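Local coordinates for histidine phosphotransfer protein (Medicago truncatula, PDB 4G78), which probably relays phosphoryl groups from cytokinin sensor histidine kinases to response regulators in the plant's two-component signalling pathway, at residues Q21-Q27 with A87-R93; F50-S54 with Q82-S86; K10-E15 with Y133-Q138; L7-L11 with Q139-T143; I75-H80 with F101-C105. All blocks are in the same frame, centred on the assembly; numbering follows the deposited sequence. Where two conformers were deposited one is given.

Contact 1: residues Q21-Q27 with A87-R93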
# COMPACT_ATOMS: atom_id res chain seq x y z
N GLN A 21 -0.35 -10.16 -9.46
CA GLN A 21 0.91 -9.44 -9.59
C GLN A 21 1.56 -9.10 -8.25
O GLN A 21 2.64 -8.52 -8.21
CB GLN A 21 0.73 -8.24 -10.49
CG GLN A 21 0.58 -8.62 -11.96
CD GLN A 21 1.89 -9.14 -12.52
OE1 GLN A 21 2.83 -8.32 -12.65
NE2 GLN A 21 2.01 -10.40 -12.82
N GLY A 22 0.92 -9.46 -7.14
CA GLY A 22 1.55 -9.36 -5.84
C GLY A 22 1.38 -8.04 -5.12
O GLY A 22 2.02 -7.84 -4.09
N TYR A 23 0.54 -7.14 -5.64
CA TYR A 23 0.30 -5.88 -4.96
C TYR A 23 -0.40 -6.07 -3.62
O TYR A 23 -0.20 -5.29 -2.69
CB TYR A 23 -0.51 -4.94 -5.83
CG TYR A 23 0.22 -4.42 -7.02
CD1 TYR A 23 1.28 -3.50 -6.84
CD2 TYR A 23 -0.02 -4.85 -8.30
CE1 TYR A 23 2.02 -3.06 -7.90
CE2 TYR A 23 0.69 -4.37 -9.34
CZ TYR A 23 1.74 -3.45 -9.12
OH TYR A 23 2.45 -2.94 -10.17
N LEU A 24 -1.31 -7.06 -3.57
CA LEU A 24 -2.16 -7.32 -2.42
C LEU A 24 -1.97 -8.76 -1.98
O LEU A 24 -1.72 -9.63 -2.81
CB LEU A 24 -3.64 -7.15 -2.81
CG LEU A 24 -4.00 -5.75 -3.31
CD1 LEU A 24 -5.44 -5.75 -3.83
CD2 LEU A 24 -3.76 -4.71 -2.26
N ASP A 25 -2.15 -8.98 -0.68
CA ASP A 25 -2.18 -10.31 -0.11
C ASP A 25 -3.41 -10.47 0.78
O ASP A 25 -4.26 -9.59 0.88
CB ASP A 25 -0.86 -10.64 0.63
CG ASP A 25 -0.60 -9.82 1.88
OD1 ASP A 25 -1.54 -9.58 2.67
OD2 ASP A 25 0.53 -9.38 2.07
N ASP A 26 -3.50 -11.64 1.40
CA ASP A 26 -4.72 -11.99 2.11
C ASP A 26 -5.10 -11.02 3.23
O ASP A 26 -6.26 -10.99 3.60
CB ASP A 26 -4.59 -13.40 2.73
CG ASP A 26 -5.94 -13.90 3.22
OD1 ASP A 26 -6.83 -14.11 2.36
OD2 ASP A 26 -6.09 -14.11 4.42
N GLN A 27 -4.18 -10.24 3.79
CA GLN A 27 -4.66 -9.24 4.77
C GLN A 27 -5.60 -8.27 4.15
O GLN A 27 -6.56 -7.80 4.81
CB GLN A 27 -3.50 -8.57 5.49
CG GLN A 27 -3.97 -7.41 6.40
CD GLN A 27 -4.92 -7.79 7.51
OE1 GLN A 27 -5.14 -8.96 7.80
NE2 GLN A 27 -5.46 -6.78 8.10
N ALA A 87 1.98 -4.39 6.23
CA ALA A 87 1.41 -5.67 6.59
C ALA A 87 0.01 -5.53 7.13
O ALA A 87 -0.83 -6.45 6.88
CB ALA A 87 2.26 -6.34 7.66
N SER A 88 -0.33 -4.47 7.78
CA SER A 88 -1.68 -4.25 8.37
C SER A 88 -2.76 -4.10 7.36
O SER A 88 -3.95 -4.25 7.71
CB SER A 88 -1.68 -3.09 9.34
OG SER A 88 -1.80 -1.80 8.71
N VAL A 89 -2.39 -3.80 6.13
CA VAL A 89 -3.35 -3.58 5.07
C VAL A 89 -3.20 -4.53 3.88
O VAL A 89 -3.95 -4.45 2.94
CB VAL A 89 -3.39 -2.13 4.61
CG1 VAL A 89 -3.71 -1.17 5.76
CG2 VAL A 89 -2.11 -1.71 3.90
N GLY A 90 -2.21 -5.44 3.95
CA GLY A 90 -2.01 -6.37 2.83
C GLY A 90 -1.32 -5.81 1.63
O GLY A 90 -1.42 -6.36 0.54
N ALA A 91 -0.49 -4.76 1.83
CA ALA A 91 0.30 -4.14 0.75
C ALA A 91 1.61 -4.93 0.62
O ALA A 91 2.65 -4.55 1.15
CB ALA A 91 0.54 -2.69 1.07
N ALA A 92 1.54 -6.07 -0.08
CA ALA A 92 2.58 -7.08 -0.04
C ALA A 92 3.90 -6.62 -0.65
O ALA A 92 4.96 -6.80 -0.07
CB ALA A 92 2.10 -8.34 -0.75
N ARG A 93 3.84 -6.04 -1.86
CA ARG A 93 5.06 -5.57 -2.51
C ARG A 93 5.70 -4.45 -1.73
O ARG A 93 6.93 -4.37 -1.61
CB ARG A 93 4.83 -5.24 -3.97
CG ARG A 93 4.87 -6.45 -4.88
CD ARG A 93 4.18 -6.26 -6.21
NE ARG A 93 4.84 -5.24 -7.03
CZ ARG A 93 4.66 -5.13 -8.35
NH1 ARG A 93 3.95 -6.01 -9.01
NH2 ARG A 93 5.23 -4.12 -8.99
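Q27 reaches the end of helix 72-89 by running its CG alongside A87 O, 3.3 Å away, and its amide NE2 donates to S88 O at 3.0 Å, from above the carbonyl plane rather than on a lone pair. A flexible glutamine bent at its second torsion suits this reach to the last helical turn; the hydroxyl of S88 turns back to S85. V89 faces the bundle core, touching V46 and M47 of helix 41-66. G90 then ends the helix in a Schellman motif with positive phi, and a CB here would sit tightly against D25 O and Q27 C. Its own oxygen, G90 O, accepts from D25 N at 3.0 Å. D25 is itself the N-cap of helix 26-32, with OD1 accepting from Q27 N, so one helix ends where another begins. A91, small, faces L127 of helix 110-145. A92 N donates to Y23 O at 3.2 Å, while its methyl slips between G22 O and D25 OD2. R93 lays its guanidinium flat on the Y23 ring, planes 22° apart and centres 3.9 Å apart, an off-centre cation-pi stack. R93 NH1 donates to Q21 O at 2.9 Å, in the guanidinium plane, and NE forms a salt bridge with E123. With an alanine here, Q21 O and E123 would probably lose this partner and the Y23 ring the cation stacked on it.

Contact 2: residues F50-S54 with Q82-S86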
# COMPACT_ATOMS: atom_id res chain seq x y z
N PHE A 50 -3.84 4.57 6.12
CA PHE A 50 -2.56 4.02 5.69
C PHE A 50 -1.85 4.95 4.71
O PHE A 50 -0.63 5.16 4.85
CB PHE A 50 -2.81 2.63 5.07
CG PHE A 50 -1.60 2.08 4.36
CD1 PHE A 50 -0.56 1.55 5.02
CD2 PHE A 50 -1.56 2.11 2.97
CE1 PHE A 50 0.54 1.05 4.40
CE2 PHE A 50 -0.46 1.61 2.29
CZ PHE A 50 0.60 1.06 3.06
N PHE A 51 -2.55 5.51 3.75
CA PHE A 51 -1.92 6.40 2.77
C PHE A 51 -1.36 7.63 3.49
O PHE A 51 -0.23 8.06 3.20
CB PHE A 51 -2.92 6.85 1.69
CG PHE A 51 -3.45 5.79 0.77
CD1 PHE A 51 -2.77 4.65 0.45
CD2 PHE A 51 -4.73 5.98 0.23
CE1 PHE A 51 -3.33 3.70 -0.39
CE2 PHE A 51 -5.27 5.03 -0.65
CZ PHE A 51 -4.59 3.95 -0.94
N ASP A 52 -2.13 8.21 4.40
CA ASP A 52 -1.67 9.41 5.05
C ASP A 52 -0.40 9.13 5.88
O ASP A 52 0.59 9.88 5.81
CB ASP A 52 -2.82 9.96 5.90
CG ASP A 52 -3.94 10.62 5.12
OD1 ASP A 52 -3.82 10.82 3.86
OD2 ASP A 52 -4.99 10.83 5.75
N ASP A 53 -0.39 8.03 6.62
CA ASP A 53 0.80 7.67 7.41
C ASP A 53 1.97 7.37 6.53
O ASP A 53 3.11 7.76 6.80
CB ASP A 53 0.51 6.51 8.34
CG ASP A 53 -0.41 6.93 9.56
OD1 ASP A 53 -0.69 8.11 9.76
OD2 ASP A 53 -0.80 5.99 10.23
N SER A 54 1.73 6.64 5.43
CA SER A 54 2.81 6.23 4.57
C SER A 54 3.44 7.42 3.89
O SER A 54 4.67 7.47 3.74
CB SER A 54 2.28 5.28 3.51
OG SER A 54 1.82 4.05 4.02
N GLN A 82 7.16 1.21 8.47
CA GLN A 82 6.40 1.06 7.22
C GLN A 82 6.13 -0.39 6.91
O GLN A 82 5.07 -0.71 6.34
CB GLN A 82 7.13 1.75 6.08
CG GLN A 82 6.33 1.80 4.80
CD GLN A 82 5.07 2.58 4.89
OE1 GLN A 82 5.01 3.62 5.57
NE2 GLN A 82 3.99 2.15 4.22
N LYS A 83 7.02 -1.29 7.25
CA LYS A 83 6.78 -2.71 7.01
C LYS A 83 5.52 -3.15 7.74
O LYS A 83 4.66 -3.83 7.18
CB LYS A 83 7.99 -3.52 7.48
CG LYS A 83 7.92 -4.98 7.04
CD LYS A 83 8.94 -5.80 7.78
CE LYS A 83 10.34 -5.55 7.44
NZ LYS A 83 11.20 -6.68 7.95
N GLY A 84 5.42 -2.81 9.05
CA GLY A 84 4.29 -3.24 9.83
C GLY A 84 2.99 -2.56 9.36
O GLY A 84 1.93 -3.18 9.34
N SER A 85 3.07 -1.31 8.97
CA SER A 85 1.91 -0.61 8.47
C SER A 85 1.41 -1.28 7.18
O SER A 85 0.22 -1.50 6.97
CB SER A 85 2.29 0.84 8.21
OG SER A 85 1.31 1.61 7.66
N SER A 86 2.35 -1.62 6.30
CA SER A 86 2.03 -2.28 5.04
C SER A 86 1.42 -3.63 5.27
O SER A 86 0.46 -4.04 4.61
CB SER A 86 3.29 -2.34 4.19
OG SER A 86 3.83 -1.08 3.91
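The F50 ring carries S54 OG over one face, near the rim, while its edge meets two hydroxyls of the other helix: S85 OG lies 3.2 Å from F50 CD1, and S86 OG lies in the ring plane beyond. Q82 NE2 approaches F50 CE1 obliquely at 3.6 Å, with amide and ring planes 55° apart. Helices 41-66 and 72-89 run antiparallel here, 170° between directions, as neighbours in the Hpt helical bundle.

With CG anti to the backbone N (chi1 -173°) and a bend at CG, the Q82 side chain swings its amide toward the other helix. NE2 donates to S54 OG at 2.9 Å, nearly straight and close to the amide plane, and also to S86 OG at 3.2 Å, more bent and tilted from that plane. Each serine in turn gives its own proton to the carbonyl one turn back, S54 OG to F50 O and S86 OG to Q82 O. A leucine in place of Q82 would probably cost both serine oxygens the amide N-H they accept from and bury two polar groups beside carbon.

Small hydroxyls suit these positions because each can accept and donate at once. The chain of directed bonds therefore satisfies polar atoms in a largely buried interface and helps to fix the rotation of the amide beside the phenyl ring.

Contact 3: residues K10-E15 with Y133-Q138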
# COMPACT_ATOMS: atom_id res chain seq x y z
N LYS A 10 -14.93 -5.42 -14.52
CA LYS A 10 -13.66 -4.70 -14.41
C LYS A 10 -13.16 -4.74 -12.98
O LYS A 10 -11.95 -4.91 -12.73
CB LYS A 10 -13.76 -3.29 -14.94
CG LYS A 10 -12.44 -2.52 -14.90
CD LYS A 10 -11.31 -3.04 -15.71
CE LYS A 10 -11.52 -2.92 -17.18
NZ LYS A 10 -11.48 -1.51 -17.62
N LEU A 11 -14.05 -4.52 -12.01
CA LEU A 11 -13.64 -4.54 -10.62
C LEU A 11 -13.06 -5.88 -10.25
O LEU A 11 -11.96 -5.98 -9.65
CB LEU A 11 -14.80 -4.16 -9.73
CG LEU A 11 -14.55 -4.22 -8.23
CD1 LEU A 11 -13.34 -3.40 -7.81
CD2 LEU A 11 -15.79 -3.79 -7.51
N ARG A 12 -13.77 -6.98 -10.59
CA ARG A 12 -13.26 -8.30 -10.23
C ARG A 12 -11.93 -8.55 -10.96
O ARG A 12 -11.01 -9.15 -10.36
CB ARG A 12 -14.29 -9.39 -10.59
CG ARG A 12 -15.50 -9.39 -9.71
CD ARG A 12 -16.40 -10.61 -9.94
NE ARG A 12 -16.97 -10.67 -11.22
CZ ARG A 12 -18.16 -10.25 -11.63
NH1 ARG A 12 -18.99 -9.64 -10.80
NH2 ARG A 12 -18.51 -10.41 -12.90
N ASP A 13 -11.82 -8.18 -12.21
CA ASP A 13 -10.62 -8.45 -13.00
C ASP A 13 -9.42 -7.65 -12.46
O ASP A 13 -8.32 -8.17 -12.33
CB ASP A 13 -10.84 -8.11 -14.46
CG ASP A 13 -11.77 -9.10 -15.18
OD1 ASP A 13 -11.94 -10.21 -14.68
OD2 ASP A 13 -12.26 -8.69 -16.27
N HIS A 14 -9.67 -6.36 -12.17
CA HIS A 14 -8.59 -5.49 -11.67
C HIS A 14 -8.10 -5.96 -10.30
O HIS A 14 -6.91 -6.02 -10.04
CB HIS A 14 -9.17 -4.09 -11.63
CG HIS A 14 -8.17 -3.13 -11.00
ND1 HIS A 14 -6.99 -2.79 -11.60
CD2 HIS A 14 -8.22 -2.45 -9.83
CE1 HIS A 14 -6.31 -1.97 -10.82
NE2 HIS A 14 -7.04 -1.71 -9.74
N GLU A 15 -9.07 -6.25 -9.44
CA GLU A 15 -8.62 -6.76 -8.09
C GLU A 15 -7.86 -8.06 -8.23
O GLU A 15 -6.84 -8.23 -7.57
CB GLU A 15 -9.85 -6.92 -7.22
CG GLU A 15 -9.56 -7.31 -5.80
CD GLU A 15 -10.87 -7.42 -5.04
OE1 GLU A 15 -11.37 -6.39 -4.64
OE2 GLU A 15 -11.45 -8.51 -4.96
N TYR A 133 -8.18 3.13 -8.20
CA TYR A 133 -9.04 2.62 -9.30
C TYR A 133 -10.04 1.62 -8.81
O TYR A 133 -11.23 1.68 -9.15
CB TYR A 133 -8.14 2.09 -10.39
CG TYR A 133 -8.90 1.65 -11.62
CD1 TYR A 133 -9.78 2.52 -12.28
CD2 TYR A 133 -8.75 0.40 -12.17
CE1 TYR A 133 -10.47 2.10 -13.41
CE2 TYR A 133 -9.44 0.03 -13.32
CZ TYR A 133 -10.31 0.90 -13.92
OH TYR A 133 -10.96 0.48 -15.05
N LEU A 134 -9.61 0.69 -7.94
CA LEU A 134 -10.51 -0.28 -7.32
C LEU A 134 -11.67 0.47 -6.66
O LEU A 134 -12.85 0.14 -6.84
CB LEU A 134 -9.62 -1.15 -6.41
CG LEU A 134 -10.31 -2.41 -5.86
CD1 LEU A 134 -10.94 -3.25 -6.82
CD2 LEU A 134 -9.28 -3.11 -5.02
N PHE A 135 -11.33 1.47 -5.85
CA PHE A 135 -12.33 2.18 -5.09
C PHE A 135 -13.24 3.01 -5.98
O PHE A 135 -14.44 3.13 -5.72
CB PHE A 135 -11.64 3.07 -4.05
CG PHE A 135 -10.79 2.31 -3.04
CD1 PHE A 135 -11.02 0.99 -2.72
CD2 PHE A 135 -9.77 3.00 -2.39
CE1 PHE A 135 -10.27 0.32 -1.75
CE2 PHE A 135 -9.00 2.33 -1.41
CZ PHE A 135 -9.26 1.01 -1.13
N LYS A 136 -12.69 3.56 -7.09
CA LYS A 136 -13.53 4.29 -8.05
C LYS A 136 -14.62 3.38 -8.59
O LYS A 136 -15.79 3.76 -8.67
CB LYS A 136 -12.63 4.81 -9.22
CG LYS A 136 -13.43 5.55 -10.35
CD LYS A 136 -12.48 5.93 -11.50
CE LYS A 136 -13.05 6.81 -12.53
NZ LYS A 136 -13.98 6.18 -13.44
N LEU A 137 -14.23 2.18 -9.01
CA LEU A 137 -15.20 1.25 -9.56
C LEU A 137 -16.24 0.86 -8.50
O LEU A 137 -17.44 0.78 -8.80
CB LEU A 137 -14.48 -0.00 -10.07
CG LEU A 137 -13.51 0.25 -11.26
CD1 LEU A 137 -12.61 -0.96 -11.44
CD2 LEU A 137 -14.32 0.55 -12.53
N GLN A 138 -15.80 0.59 -7.27
CA GLN A 138 -16.73 0.22 -6.21
C GLN A 138 -17.74 1.32 -5.99
O GLN A 138 -18.95 1.06 -5.79
CB GLN A 138 -16.03 0.03 -4.87
CG GLN A 138 -15.28 -1.25 -4.89
CD GLN A 138 -14.50 -1.58 -3.65
OE1 GLN A 138 -14.02 -2.72 -3.50
NE2 GLN A 138 -14.27 -0.64 -2.79
O HOH W 1 -14.11 -5.59 -4.69
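L11 and L137 have the closest CA atoms of segments 10-15 and 133-138, which run antiparallel with axes 9.6 Å apart and 162° between their directions. Along the middle, L11 CB faces L137 CB at 4.2 Å, and L137 CD1 also meets K10 CG. L134 lies beyond, beside L11, and its CB rests at the edge of the H14 ring, so that leucines from both helices make up the apolar centre.

One flank is aromatic. Y133 points its CD2 edge at the centre of the H14 ring face, a T-shaped pair with centroids 4.8 Å apart and planes at 79°. H14 is held for this by its NE2, hydrogen-bonded to N130 O one turn before L134. K10, folded at chi2, chi3 and chi4, curls its chain over the tyrosine hydroxyl, so that CG lies 3.3 Å from Y133 OH and NZ makes a long hydrogen bond to that same oxygen.

On the other flank a water donates to E15 OE1 at 2.9 Å and to Q138 OE1 at 3.1 Å, while the aliphatic CG of Q138 rests on L11 CD2.

A carbonyl can only accept, so the bond to N130 O is consistent with a hydrogen on H14 NE2. Amphipathic residues thus suit the margins: their carbons extend the apolar centre, and their polar ends are met by a hydroxyl, a backbone oxygen or water.

Contact 4: residues L7-L11 with Q139-T143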
# COMPACT_ATOMS: atom_id res chain seq x y z
N LEU A 7 -18.75 -2.77 -15.23
CA LEU A 7 -18.11 -2.29 -14.02
C LEU A 7 -17.79 -3.41 -13.06
O LEU A 7 -16.74 -3.47 -12.44
CB LEU A 7 -18.98 -1.27 -13.27
CG LEU A 7 -19.27 0.03 -14.03
CD1 LEU A 7 -20.12 0.88 -13.13
CD2 LEU A 7 -18.03 0.72 -14.51
N HIS A 8 -18.76 -4.35 -12.89
CA HIS A 8 -18.55 -5.47 -12.05
C HIS A 8 -17.40 -6.36 -12.54
O HIS A 8 -16.58 -6.83 -11.77
CB HIS A 8 -19.80 -6.30 -11.89
CG HIS A 8 -20.88 -5.66 -10.99
ND1 HIS A 8 -21.61 -4.63 -11.39
CD2 HIS A 8 -21.25 -5.99 -9.76
CE1 HIS A 8 -22.48 -4.33 -10.38
NE2 HIS A 8 -22.27 -5.16 -9.39
N ARG A 9 -17.38 -6.61 -13.84
CA ARG A 9 -16.32 -7.42 -14.43
C ARG A 9 -14.97 -6.72 -14.27
O ARG A 9 -13.98 -7.35 -13.92
CB ARG A 9 -16.58 -7.71 -15.91
CG ARG A 9 -17.73 -8.67 -16.16
CD ARG A 9 -17.80 -9.05 -17.64
NE ARG A 9 -18.72 -8.17 -18.35
CZ ARG A 9 -18.37 -7.27 -19.25
NH1 ARG A 9 -17.11 -7.09 -19.59
NH2 ARG A 9 -19.32 -6.55 -19.81
N LYS A 10 -14.93 -5.42 -14.52
CA LYS A 10 -13.66 -4.70 -14.41
C LYS A 10 -13.16 -4.74 -12.98
O LYS A 10 -11.95 -4.91 -12.73
CB LYS A 10 -13.76 -3.29 -14.94
CG LYS A 10 -12.44 -2.52 -14.90
CD LYS A 10 -11.31 -3.04 -15.71
CE LYS A 10 -11.52 -2.92 -17.18
NZ LYS A 10 -11.48 -1.51 -17.62
N LEU A 11 -14.05 -4.52 -12.01
CA LEU A 11 -13.64 -4.54 -10.62
C LEU A 11 -13.06 -5.88 -10.25
O LEU A 11 -11.96 -5.98 -9.65
CB LEU A 11 -14.80 -4.16 -9.73
CG LEU A 11 -14.55 -4.22 -8.23
CD1 LEU A 11 -13.34 -3.40 -7.81
CD2 LEU A 11 -15.79 -3.79 -7.51
N GLN A 139 -17.30 2.56 -5.99
CA GLN A 139 -18.16 3.71 -5.77
C GLN A 139 -19.20 3.87 -6.90
O GLN A 139 -20.31 4.23 -6.68
CB GLN A 139 -17.35 4.97 -5.54
CG GLN A 139 -16.61 4.88 -4.18
CD GLN A 139 -17.44 4.58 -3.00
OE1 GLN A 139 -18.52 5.02 -2.73
NE2 GLN A 139 -16.74 3.64 -2.35
N GLU A 140 -18.72 3.62 -8.15
CA GLU A 140 -19.64 3.72 -9.28
C GLU A 140 -20.72 2.63 -9.20
O GLU A 140 -21.88 2.88 -9.53
CB GLU A 140 -18.88 3.64 -10.59
CG GLU A 140 -18.05 4.87 -10.84
CD GLU A 140 -17.19 4.79 -12.07
OE1 GLU A 140 -17.23 3.80 -12.79
OE2 GLU A 140 -16.47 5.82 -12.31
N ILE A 141 -20.36 1.44 -8.78
CA ILE A 141 -21.32 0.36 -8.58
C ILE A 141 -22.32 0.74 -7.51
O ILE A 141 -23.55 0.59 -7.66
CB ILE A 141 -20.62 -0.94 -8.29
CG1 ILE A 141 -19.90 -1.45 -9.56
CG2 ILE A 141 -21.60 -2.00 -7.75
CD1 ILE A 141 -18.95 -2.58 -9.35
N LYS A 142 -21.85 1.31 -6.40
CA LYS A 142 -22.77 1.78 -5.33
C LYS A 142 -23.74 2.79 -5.88
O LYS A 142 -24.90 2.80 -5.56
CB LYS A 142 -21.97 2.34 -4.19
CG LYS A 142 -22.76 2.71 -2.96
CD LYS A 142 -21.89 2.70 -1.72
CE LYS A 142 -20.87 3.78 -1.67
NZ LYS A 142 -20.53 4.24 -0.26
N THR A 143 -23.23 3.77 -6.65
CA THR A 143 -24.06 4.80 -7.22
C THR A 143 -25.17 4.14 -8.11
O THR A 143 -26.30 4.64 -8.14
CB THR A 143 -23.24 5.76 -8.04
OG1 THR A 143 -22.27 6.40 -7.21
CG2 THR A 143 -24.11 6.84 -8.71
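I141 projects its whole side chain at the 7-11 turn and makes a CH-pi contact: CD1 stands over the centre of the H8 ring, 3.9 Å from the centroid and 7° off the normal. The CG2 branch reaches the same imidazole at its far end, 3.6 Å from H8 CE1, so isoleucine's two branches both serve one flat partner. ND1 of H8 is hydrogen-bonded to D5 OD1, which helps to fix the ring's rotation.

The fold around this pair is an antiparallel pairing of helix 6-20 with the C-terminal part of helix 110-145, with 155° between the directions of segments 7-11 and 139-143, at the outer end of the molecule about 21 Å from the chain centre.

Apolar contacts make up most of the remainder. L7 CB lies 3.8 Å from I141 CG1, and L11 turns its CD2 to I141 CD1 at 3.9 Å; CG1 and CD1 of the isoleucine thus meet two leucines one turn apart.

E140 brings a polar atom against carbon, its OE1 3.6 Å from L7 CD2. Extended beyond CG, the glutamate crosses L7 at about a right angle, meeting its methyls with CB and OE1, while OE2 forms a salt bridge with K136 on its own helix.

Contact 5: residues I75-H80 with F101-C105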
# COMPACT_ATOMS: atom_id res chain seq x y z
N ILE A 75 16.72 5.50 9.61
CA ILE A 75 16.22 4.91 8.37
C ILE A 75 15.67 3.53 8.56
O ILE A 75 14.58 3.18 8.14
CB ILE A 75 17.32 4.87 7.29
CG1 ILE A 75 17.93 6.29 7.06
CG2 ILE A 75 16.68 4.30 6.05
CD1 ILE A 75 16.88 7.25 6.60
N ASP A 76 16.44 2.74 9.31
CA ASP A 76 15.99 1.39 9.61
C ASP A 76 14.70 1.38 10.45
O ASP A 76 13.78 0.60 10.14
CB ASP A 76 17.16 0.61 10.21
CG ASP A 76 16.90 -0.89 10.23
OD1 ASP A 76 16.83 -1.61 9.34
OD2 ASP A 76 16.56 -1.16 11.31
N ALA A 77 14.57 2.30 11.39
CA ALA A 77 13.34 2.37 12.20
C ALA A 77 12.15 2.74 11.30
O ALA A 77 11.05 2.20 11.48
CB ALA A 77 13.53 3.33 13.30
N HIS A 78 12.33 3.69 10.42
CA HIS A 78 11.25 4.08 9.51
C HIS A 78 10.83 2.89 8.63
O HIS A 78 9.67 2.65 8.40
CB HIS A 78 11.63 5.27 8.62
CG HIS A 78 11.75 6.58 9.25
ND1 HIS A 78 10.79 7.11 10.07
CD2 HIS A 78 12.73 7.55 9.08
CE1 HIS A 78 11.22 8.35 10.46
NE2 HIS A 78 12.42 8.61 9.88
N ALA A 79 11.82 2.19 8.09
CA ALA A 79 11.52 1.04 7.21
C ALA A 79 10.74 -0.02 8.00
O ALA A 79 9.80 -0.60 7.46
CB ALA A 79 12.77 0.45 6.64
N HIS A 80 11.11 -0.28 9.26
CA HIS A 80 10.41 -1.23 10.07
C HIS A 80 9.01 -0.80 10.36
O HIS A 80 8.04 -1.61 10.32
CB HIS A 80 11.20 -1.42 11.39
CG HIS A 80 10.61 -2.41 12.32
ND1 HIS A 80 9.83 -2.18 13.50
CD2 HIS A 80 10.70 -3.76 12.16
CE1 HIS A 80 9.49 -3.37 13.94
NE2 HIS A 80 9.99 -4.38 13.14
N PHE A 101 15.76 -2.77 3.61
CA PHE A 101 16.57 -1.69 4.10
C PHE A 101 17.52 -2.15 5.17
O PHE A 101 18.65 -1.60 5.25
CB PHE A 101 15.69 -0.60 4.76
CG PHE A 101 15.03 0.32 3.76
CD1 PHE A 101 15.64 1.52 3.44
CD2 PHE A 101 13.83 -0.05 3.16
CE1 PHE A 101 14.96 2.39 2.52
CE2 PHE A 101 13.18 0.82 2.33
CZ PHE A 101 13.72 2.02 2.04
N ARG A 102 17.17 -3.08 6.03
CA ARG A 102 17.94 -3.32 7.26
C ARG A 102 19.38 -3.65 6.91
O ARG A 102 20.30 -3.14 7.55
CB ARG A 102 17.26 -4.45 8.04
CG ARG A 102 17.74 -4.63 9.47
CD ARG A 102 16.63 -5.25 10.31
NE ARG A 102 16.15 -4.36 11.34
CZ ARG A 102 14.90 -3.97 11.54
NH1 ARG A 102 13.92 -4.39 10.76
NH2 ARG A 102 14.62 -3.14 12.54
N ASN A 103 19.45 -4.52 5.96
CA ASN A 103 20.85 -4.92 5.61
C ASN A 103 21.68 -3.68 5.29
O ASN A 103 22.84 -3.58 5.72
CB ASN A 103 20.69 -5.87 4.41
CG ASN A 103 21.95 -6.55 3.92
OD1 ASN A 103 23.09 -6.14 4.16
ND2 ASN A 103 21.78 -7.65 3.21
N PHE A 104 21.30 -2.75 4.50
CA PHE A 104 22.05 -1.56 4.14
C PHE A 104 22.22 -0.58 5.29
O PHE A 104 23.25 0.06 5.35
CB PHE A 104 21.34 -0.95 3.01
CG PHE A 104 21.42 -1.77 1.72
CD1 PHE A 104 22.62 -2.08 1.15
CD2 PHE A 104 20.23 -2.21 1.15
CE1 PHE A 104 22.72 -2.75 -0.07
CE2 PHE A 104 20.32 -2.84 -0.07
CZ PHE A 104 21.52 -3.18 -0.66
N CYS A 105 21.21 -0.51 6.12
CA CYS A 105 21.30 0.37 7.28
C CYS A 105 22.39 -0.15 8.21
O CYS A 105 23.21 0.62 8.71
CB CYS A 105 19.97 0.48 8.02
SG CYS A 105 18.76 1.39 7.12
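D76 and R102 meet in a salt bridge, OD2 to NH2 at 3.0 Å, with carboxylate and guanidinium planes 82° apart. The acid stands over a face of the guanidinium instead of pairing with its edge. H80 meets that edge: CD2 lies 3.6 Å from R102 NH1, ring and guanidinium planes 76° apart, the two side chains being joined by contact and not by a bond. R102 NH1 is 4.6 Å from H80 NE2.

What positions them lies behind. C105 SG sits 3.5 Å from D76 N, and C105 CB supports D76 CB at 3.6 Å; a compact sulphur side chain fits where the helices come close, axes 9.2 Å apart. One turn along from I75, A79 presses its methyl on F101 CB at 3.6 Å, and I75 CG2 meets both the phenyl and C105 SG. The small alanine lets F101 lie close. Further out, I75 and F101 reach helix 41-66 at L65 and M61, and F101 also reaches C116 of helix 110-145.

These are the surroundings of H80, the predicted phosphohistidine, exposed on one helix of an antiparallel bundle, as in Hpt domains.

From the N terminus, helix 6-20 closes the two longest loops: contact 4 and contact 3 start from the same stretch, sharing K10 and L11, and bind it to successive parts of helix 110-145. Nested inside both is contact 1, where the turn into helix 26-32 meets the junction of helices 72-89 and 92-99. Contact 2, joining helix 41-66 to helix 72-89, nests within contact 1 and touches it, A91 N lying 3.0 Å from S86 O. Contact 5 crosses both and, like them, nests inside the loops of contacts 3 and 4; it ties helix 72-89 to helix 101-106. Its centre lies about 39 Å from that of contact 4, at the other end of the molecule.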